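PDB 4WB0: broad specificity aminotransferase from Leishmania mexicana, which transfers amino groups between amino acids and 2-oxo acids with relaxed substrate selectivity, using pyridoxal 5'-phosphate as cofactor. Local coordinates for residues A[63-68]-A[304-309]; A[137-142]-A[194-199]. All blocks are in the same frame, centred on the assembly; numbering follows the deposited sequence.

Contact 1 and contact 2 lie far apart in the subunit: their centres are 32 Å apart and their nearest atoms about 18 Å. Contact 1 packs helix 59-71 against helix 301-312, well out from the chain centre and within reach of another protein chain of the homodimer. Contact 2 lies nearer the middle, where the end of strand 134-138 and the loop that follows it meet the loop after strand 186-190, its parallel neighbour in the large mixed sheet. Along the chain the order is 63-68, 137-142, 194-199, 304-309, so the helix pair brackets contact 2. One contact therefore joins peripheral helices; the other lies at strand ends, consistent with a place in the active-site cleft.

Contact 1: residues A[63-68]-A[304-309]; sequences KAEQLL and ARLAHL
Leu68 meets Arg305 and Leu306 with its side chain at about a right angle to each, in a helix-helix packing that joins helix 59-71 to helix 301-312 in this pyridoxal-phosphate-dependent aminotransferase. The axes of the two segments run at 108° and approach to 9.2 Å. Small Ala64 suits the near point, since its methyl lets the helices come close: its CA lies 5.7 Å from the CA of Leu306. Leu68 has CG anti to the backbone N (chi1 178°), which sends its forked end toward the other helix. There its CD2 touches CB of Arg305 at 3.8 Å, against the aliphatic root of an otherwise extended chain whose guanidinium leads away to the carbonyl of Asn74. Leu309 comes in from the next turn, its CD1 lying 4.0 Å from CB of Leu67 and also close to CB of Leu68. Branched, flexible leucines fit such a mostly buried seam, which has no hydrogen bond across it. Glu65 OE2 is held by Arg62 and by an aromatic side chain of the neighbouring subunit. The methyl CD2 of Leu306 lies 3.7 Å from CD2 of Leu68 and equally far from Ala64 O.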
ATOM      1  N   LYS A  63      22.088 -11.926   1.476  1.00 27.34           N
ATOM      2  CA  LYS A  63      23.166 -11.307   0.692  1.00 26.87           C
ATOM      3  C   LYS A  63      22.745  -9.939   0.142  1.00 25.71           C
ATOM      4  O   LYS A  63      23.540  -8.985   0.184  1.00 23.84           O
ATOM      5  CB  LYS A  63      23.596 -12.231  -0.459  1.00 27.27           C
ATOM      6  CG  LYS A  63      24.456 -13.363   0.001  1.00 32.75           C
ATOM      7  CD  LYS A  63      24.899 -14.212  -1.169  1.00 36.17           C
ATOM      8  CE  LYS A  63      25.688 -15.437  -0.743  1.00 40.94           C
ATOM      9  NZ  LYS A  63      26.459 -15.949  -1.917  1.00 42.23           N
ATOM     10  N   ALA A  64      21.514  -9.856  -0.377  1.00 22.84           N
ATOM     11  CA  ALA A  64      21.002  -8.627  -0.970  1.00 22.76           C
ATOM     12  C   ALA A  64      20.855  -7.524   0.073  1.00 26.11           C
ATOM     13  O   ALA A  64      21.044  -6.364  -0.261  1.00 24.11           O
ATOM     14  CB  ALA A  64      19.660  -8.874  -1.654  1.00 20.31           C
ATOM     15  N   GLU A  65      20.473  -7.890   1.318  1.00 26.45           N
ATOM     16  CA  GLU A  65      20.382  -6.926   2.427  1.00 28.71           C
ATOM     17  C   GLU A  65      21.678  -6.144   2.565  1.00 26.82           C
ATOM     18  O   GLU A  65      21.692  -4.916   2.671  1.00 22.61           O
ATOM     19  CB  GLU A  65      20.132  -7.627   3.756  1.00 31.27           C
ATOM     20  CG  GLU A  65      18.732  -8.139   3.996  1.00 32.06           C
ATOM     21  CD  GLU A  65      18.657  -8.976   5.311  1.00 31.62           C
ATOM     22  OE1 GLU A  65      19.692  -9.180   5.989  1.00 32.27           O
ATOM     23  OE2 GLU A  65      17.557  -9.467   5.641  1.00 36.14           O
ATOM     24  N   GLN A  66      22.766  -6.886   2.607  1.00 27.17           N
ATOM     25  CA  GLN A  66      24.092  -6.258   2.810  1.00 28.01           C
ATOM     26  C   GLN A  66      24.522  -5.481   1.588  1.00 24.74           C
ATOM     27  O   GLN A  66      25.019  -4.371   1.733  1.00 26.02           O
ATOM     28  CB  GLN A  66      25.160  -7.288   3.163  1.00 31.82           C
ATOM     29  CG  GLN A  66      26.525  -6.614   3.565  1.00 35.93           C
ATOM     30  CD  GLN A  66      26.389  -5.804   4.851  1.00 38.24           C
ATOM     31  OE1 GLN A  66      25.858  -6.308   5.864  1.00 39.57           O
ATOM     32  NE2 GLN A  66      26.825  -4.534   4.815  1.00 41.20           N
ATOM     33  N   LEU A  67      24.339  -6.031   0.388  1.00 24.11           N
ATOM     34  CA  LEU A  67      24.616  -5.258  -0.848  1.00 24.40           C
ATOM     35  C   LEU A  67      23.894  -3.942  -0.877  1.00 25.30           C
ATOM     36  O   LEU A  67      24.470  -2.919  -1.182  1.00 24.57           O
ATOM     37  CB  LEU A  67      24.255  -6.041  -2.099  1.00 25.11           C
ATOM     38  CG  LEU A  67      25.172  -7.207  -2.349  1.00 28.61           C
ATOM     39  CD1 LEU A  67      24.509  -8.114  -3.403  1.00 32.74           C
ATOM     40  CD2 LEU A  67      26.598  -6.827  -2.794  1.00 31.09           C
ATOM     41  N   LEU A  68      22.632  -3.973  -0.525  1.00 24.25           N
ATOM     42  CA  LEU A  68      21.811  -2.821  -0.675  1.00 26.25           C
ATOM     43  C   LEU A  68      22.275  -1.781   0.355  1.00 25.60           C
ATOM     44  O   LEU A  68      22.349  -0.592   0.072  1.00 27.21           O
ATOM     45  CB  LEU A  68      20.357  -3.221  -0.498  1.00 26.85           C
ATOM     46  CG  LEU A  68      19.363  -2.093  -0.582  1.00 32.46           C
ATOM     47  CD1 LEU A  68      19.508  -1.384  -1.983  1.00 34.06           C
ATOM     48  CD2 LEU A  68      17.925  -2.676  -0.346  1.00 39.13           C
ATOM     49  N   ALA A 304      11.324  -3.994  -3.344  1.00 18.84           N
ATOM     50  CA  ALA A 304      11.613  -3.997  -4.758  1.00 19.17           C
ATOM     51  C   ALA A 304      13.110  -3.860  -5.011  1.00 20.98           C
ATOM     52  O   ALA A 304      13.615  -4.405  -5.977  1.00 21.00           O
ATOM     53  CB  ALA A 304      10.891  -2.900  -5.421  1.00 19.19           C
ATOM     54  N   ARG A 305      13.787  -3.064  -4.203  1.00 19.39           N
ATOM     55  CA  ARG A 305      15.269  -2.930  -4.350  1.00 22.19           C
ATOM     56  C   ARG A 305      15.971  -4.250  -4.076  1.00 21.91           C
ATOM     57  O   ARG A 305      16.839  -4.696  -4.847  1.00 23.47           O
ATOM     58  CB  ARG A 305      15.773  -1.856  -3.429  1.00 20.12           C
ATOM     59  CG  ARG A 305      15.418  -0.439  -3.922  1.00 24.23           C
ATOM     60  CD  ARG A 305      15.874   0.598  -2.940  1.00 26.84           C
ATOM     61  NE  ARG A 305      15.726   1.935  -3.535  1.00 32.59           N
ATOM     62  CZ  ARG A 305      15.837   3.056  -2.827  1.00 36.32           C
ATOM     63  NH1 ARG A 305      16.047   2.996  -1.508  1.00 36.04           N
ATOM     64  NH2 ARG A 305      15.740   4.231  -3.421  1.00 40.33           N
ATOM     65  N   LEU A 306      15.560  -4.945  -3.012  1.00 21.96           N
ATOM     66  CA  LEU A 306      16.127  -6.244  -2.739  1.00 23.22           C
ATOM     67  C   LEU A 306      15.879  -7.241  -3.897  1.00 23.16           C
ATOM     68  O   LEU A 306      16.808  -8.004  -4.327  1.00 19.62           O
ATOM     69  CB  LEU A 306      15.578  -6.884  -1.439  1.00 21.40           C
ATOM     70  CG  LEU A 306      15.893  -6.219  -0.139  1.00 21.07           C
ATOM     71  CD1 LEU A 306      15.081  -6.959   1.001  1.00 28.79           C
ATOM     72  CD2 LEU A 306      17.405  -6.286   0.160  1.00 25.82           C
ATOM     73  N   ALA A 307      14.635  -7.304  -4.345  1.00 17.53           N
ATOM     74  CA  ALA A 307      14.310  -8.224  -5.421  1.00 21.27           C
ATOM     75  C   ALA A 307      14.982  -7.869  -6.710  1.00 20.30           C
ATOM     76  O   ALA A 307      15.391  -8.787  -7.478  1.00 19.18           O
ATOM     77  CB  ALA A 307      12.794  -8.315  -5.669  1.00 19.48           C
ATOM     78  N   HIS A 308      15.178  -6.576  -6.957  1.00 20.78           N
ATOM     79  CA  HIS A 308      15.872  -6.242  -8.208  1.00 20.49           C
ATOM     80  C   HIS A 308      17.311  -6.792  -8.182  1.00 21.11           C
ATOM     81  O   HIS A 308      17.822  -7.312  -9.188  1.00 21.76           O
ATOM     82  CB  HIS A 308      15.899  -4.726  -8.478  1.00 22.02           C
ATOM     83  CG  HIS A 308      16.932  -4.348  -9.482  1.00 23.21           C
ATOM     84  ND1 HIS A 308      18.166  -3.837  -9.120  1.00 23.19           N
ATOM     85  CD2 HIS A 308      16.959  -4.508 -10.831  1.00 23.86           C
ATOM     86  CE1 HIS A 308      18.898  -3.693 -10.212  1.00 24.57           C
ATOM     87  NE2 HIS A 308      18.182  -4.085 -11.257  1.00 25.94           N
ATOM     88  N   LEU A 309      18.007  -6.666  -7.067  1.00 19.38           N
ATOM     89  CA  LEU A 309      19.381  -7.163  -7.024  1.00 23.06           C
ATOM     90  C   LEU A 309      19.458  -8.667  -7.282  1.00 22.16           C
ATOM     91  O   LEU A 309      20.368  -9.160  -7.928  1.00 23.58           O
ATOM     92  CB  LEU A 309      20.027  -6.815  -5.688  1.00 23.41           C
ATOM     93  CG  LEU A 309      20.132  -5.321  -5.396  1.00 26.07           C
ATOM     94  CD1 LEU A 309      20.847  -5.262  -4.073  1.00 25.78           C
ATOM     95  CD2 LEU A 309      20.929  -4.591  -6.479  1.00 26.10           C
TER

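Contact 2: residues A[137-142]-A[194-199]; sequences ADPTWP and HNPTGV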
ATOM      1  N   ALA A 137     -12.499 -19.166  -9.820  1.00 27.34           N
ATOM      2  CA  ALA A 137     -12.522 -20.624  -9.786  1.00 27.90           C
ATOM      3  C   ALA A 137     -13.340 -21.149  -8.643  1.00 30.27           C
ATOM      4  O   ALA A 137     -13.339 -20.603  -7.535  1.00 30.69           O
ATOM      5  CB  ALA A 137     -11.153 -21.180  -9.668  1.00 27.42           C
ATOM      6  N   ASP A 138     -13.905 -22.314  -8.891  1.00 32.01           N
ATOM      7  CA  ASP A 138     -14.579 -23.104  -7.890  1.00 37.24           C
ATOM      8  C   ASP A 138     -13.752 -24.337  -7.483  1.00 39.06           C
ATOM      9  O   ASP A 138     -13.704 -25.298  -8.256  1.00 38.32           O
ATOM     10  CB  ASP A 138     -15.942 -23.544  -8.442  1.00 35.87           C
ATOM     11  CG  ASP A 138     -16.675 -24.515  -7.522  1.00 44.86           C
ATOM     12  OD1 ASP A 138     -16.467 -24.455  -6.295  1.00 46.67           O
ATOM     13  OD2 ASP A 138     -17.464 -25.351  -8.027  1.00 46.92           O
ATOM     14  N   PRO A 139     -13.095 -24.310  -6.293  1.00 40.95           N
ATOM     15  CA  PRO A 139     -12.918 -23.261  -5.251  1.00 40.33           C
ATOM     16  C   PRO A 139     -11.779 -22.276  -5.514  1.00 42.31           C
ATOM     17  O   PRO A 139     -11.038 -22.497  -6.488  1.00 40.33           O
ATOM     18  CB  PRO A 139     -12.654 -24.093  -3.987  1.00 43.59           C
ATOM     19  CG  PRO A 139     -12.018 -25.356  -4.460  1.00 42.38           C
ATOM     20  CD  PRO A 139     -12.507 -25.603  -5.877  1.00 42.44           C
ATOM     21  N   THR A 140     -11.620 -21.200  -4.716  1.00 48.65           N
ATOM     22  CA  THR A 140     -10.450 -20.285  -4.881  1.00 51.33           C
ATOM     23  C   THR A 140     -10.140 -19.533  -3.552  1.00 46.36           C
ATOM     24  O   THR A 140     -10.968 -19.458  -2.681  1.00 47.97           O
ATOM     25  CB  THR A 140     -10.681 -19.232  -6.074  1.00 52.95           C
ATOM     26  OG1 THR A 140      -9.466 -18.508  -6.395  1.00 52.75           O
ATOM     27  CG2 THR A 140     -11.765 -18.222  -5.716  1.00 52.83           C
ATOM     28  N   TRP A 141      -8.928 -19.015  -3.405  1.00 46.14           N
ATOM     29  CA  TRP A 141      -8.608 -18.098  -2.314  1.00 47.59           C
ATOM     30  C   TRP A 141      -9.876 -17.290  -1.905  1.00 47.11           C
ATOM     31  O   TRP A 141     -10.434 -16.539  -2.710  1.00 41.90           O
ATOM     32  CB  TRP A 141      -7.485 -17.173  -2.769  1.00 51.97           C
ATOM     33  CG  TRP A 141      -6.797 -16.463  -1.690  1.00 56.79           C
ATOM     34  CD1 TRP A 141      -6.658 -16.863  -0.389  1.00 57.45           C
ATOM     35  CD2 TRP A 141      -6.129 -15.207  -1.805  1.00 59.47           C
ATOM     36  NE1 TRP A 141      -5.933 -15.927   0.311  1.00 56.76           N
ATOM     37  CE2 TRP A 141      -5.596 -14.899  -0.530  1.00 55.76           C
ATOM     38  CE3 TRP A 141      -5.925 -14.310  -2.863  1.00 62.50           C
ATOM     39  CZ2 TRP A 141      -4.881 -13.733  -0.280  1.00 54.29           C
ATOM     40  CZ3 TRP A 141      -5.203 -13.146  -2.616  1.00 60.70           C
ATOM     41  CH2 TRP A 141      -4.693 -12.868  -1.328  1.00 57.00           C
ATOM     42  N   PRO A 142     -10.385 -17.487  -0.677  1.00 53.82           N
ATOM     43  CA  PRO A 142     -11.619 -16.742  -0.349  1.00 54.26           C
ATOM     44  C   PRO A 142     -11.392 -15.175  -0.378  1.00 39.05           C
ATOM     45  O   PRO A 142     -12.348 -14.399  -0.535  1.00 37.55           O
ATOM     46  CB  PRO A 142     -11.969 -17.264   1.052  1.00 56.55           C
ATOM     47  CG  PRO A 142     -10.586 -17.642   1.660  1.00 61.59           C
ATOM     48  CD  PRO A 142      -9.786 -18.163   0.497  1.00 58.79           C
ATOM     49  N   HIS A 194      -2.627 -23.695  -8.636  1.00 26.84           N
ATOM     50  CA  HIS A 194      -3.950 -23.285  -8.214  1.00 28.37           C
ATOM     51  C   HIS A 194      -4.136 -23.413  -6.698  1.00 27.18           C
ATOM     52  O   HIS A 194      -3.829 -24.438  -6.078  1.00 27.33           O
ATOM     53  CB  HIS A 194      -5.018 -24.095  -8.942  1.00 29.69           C
ATOM     54  CG  HIS A 194      -6.400 -23.710  -8.561  1.00 31.53           C
ATOM     55  ND1 HIS A 194      -7.082 -24.339  -7.541  1.00 30.38           N
ATOM     56  CD2 HIS A 194      -7.223 -22.741  -9.037  1.00 31.56           C
ATOM     57  CE1 HIS A 194      -8.261 -23.766  -7.395  1.00 32.86           C
ATOM     58  NE2 HIS A 194      -8.372 -22.790  -8.284  1.00 32.94           N
ATOM     59  N   ASN A 195      -4.590 -22.321  -6.104  1.00 28.40           N
ATOM     60  CA  ASN A 195      -4.918 -22.247  -4.684  1.00 28.85           C
ATOM     61  C   ASN A 195      -6.454 -22.282  -4.488  1.00 28.75           C
ATOM     62  O   ASN A 195      -7.123 -21.324  -4.903  1.00 28.55           O
ATOM     63  CB  ASN A 195      -4.295 -20.967  -4.120  1.00 27.86           C
ATOM     64  CG  ASN A 195      -4.686 -20.691  -2.650  1.00 31.25           C
ATOM     65  OD1 ASN A 195      -5.228 -21.547  -1.957  1.00 31.67           O
ATOM     66  ND2 ASN A 195      -4.381 -19.478  -2.175  1.00 34.92           N
ATOM     67  N   PRO A 196      -7.020 -23.294  -3.780  1.00 27.83           N
ATOM     68  CA  PRO A 196      -6.385 -24.227  -2.855  1.00 28.60           C
ATOM     69  C   PRO A 196      -6.104 -25.648  -3.364  1.00 27.60           C
ATOM     70  O   PRO A 196      -5.521 -26.425  -2.619  1.00 31.69           O
ATOM     71  CB  PRO A 196      -7.402 -24.264  -1.721  1.00 31.60           C
ATOM     72  CG  PRO A 196      -8.723 -24.307  -2.475  1.00 31.44           C
ATOM     73  CD  PRO A 196      -8.505 -23.440  -3.684  1.00 29.31           C
ATOM     74  N   THR A 197      -6.465 -25.989  -4.591  1.00 30.34           N
ATOM     75  CA  THR A 197      -6.543 -27.414  -4.982  1.00 34.12           C
ATOM     76  C   THR A 197      -5.165 -28.013  -5.368  1.00 31.25           C
ATOM     77  O   THR A 197      -4.970 -29.219  -5.306  1.00 32.41           O
ATOM     78  CB  THR A 197      -7.459 -27.655  -6.188  1.00 34.04           C
ATOM     79  OG1 THR A 197      -6.902 -26.997  -7.308  1.00 31.68           O
ATOM     80  CG2 THR A 197      -8.863 -27.117  -5.986  1.00 36.96           C
ATOM     81  N   GLY A 198      -4.255 -27.183  -5.860  1.00 30.84           N
ATOM     82  CA  GLY A 198      -2.949 -27.668  -6.318  1.00 29.77           C
ATOM     83  C   GLY A 198      -2.988 -28.482  -7.610  1.00 30.76           C
ATOM     84  O   GLY A 198      -2.120 -29.314  -7.873  1.00 32.47           O
ATOM     85  N   VAL A 199      -4.036 -28.290  -8.400  1.00 31.56           N
ATOM     86  CA  VAL A 199      -4.171 -28.993  -9.687  1.00 32.14           C
ATOM     87  C   VAL A 199      -4.258 -27.917 -10.773  1.00 29.99           C
ATOM     88  O   VAL A 199      -5.016 -26.959 -10.610  1.00 26.86           O
ATOM     89  CB  VAL A 199      -5.405 -29.900  -9.722  1.00 35.88           C
ATOM     90  CG1 VAL A 199      -5.570 -30.553 -11.104  1.00 36.97           C
ATOM     91  CG2 VAL A 199      -5.358 -30.941  -8.606  1.00 37.03           C
TER
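Pro139 and His194 meet where two loops leave neighbouring strands of the large sheet. His194 holds CG anti to its backbone N (chi1 -179°), which carries the imidazole edge to Pro139 O, in the ring plane and 3.2 Å from CE1 of His194. The methyl of Ala137 approaches the same edge, its CB 3.5 Å from NE2 of His194. The other ring nitrogen, ND1 of His194, shares a 2.7 Å hydrogen bond with OG1 of Thr197. That hydroxyl sits between the backbone N and the carbonyl carbon of its own residue (chi1 64°), while CG2 swings to Pro139, 3.9 Å from its CG. Tyr161 stacks on the histidine, restricting the ring.

Both prolines follow cis peptide bonds, and their rings cross obliquely, with CG of Pro139 4.0 Å from CG of Pro196. Rigid and apolar, they suit a tight meeting of turns. Beside them Trp141 N donates to Asn195 O at 3.3 Å, a bent bond of 138° at the hydrogen, with the donor well above the carbonyl plane. The Asn195 amide lies oblique to the indole, ND2 3.9 Å from CG of Trp141, and OD1 of Asn195 accepts a hydrogen bond from Arg386 NH1. An asparagine suits this place because its amide can meet the indole and the arginine together. A cacodylate ion, probably from the crystallisation solution though such ions often mark pockets, lies about 4 Å from the Trp141 side chain. A tryptophan, an Asn-Pro-Thr-Gly loop and an arginine from late in the chain, gathered thus, are typical of the active-site cleft of fold-type I aminotransferases.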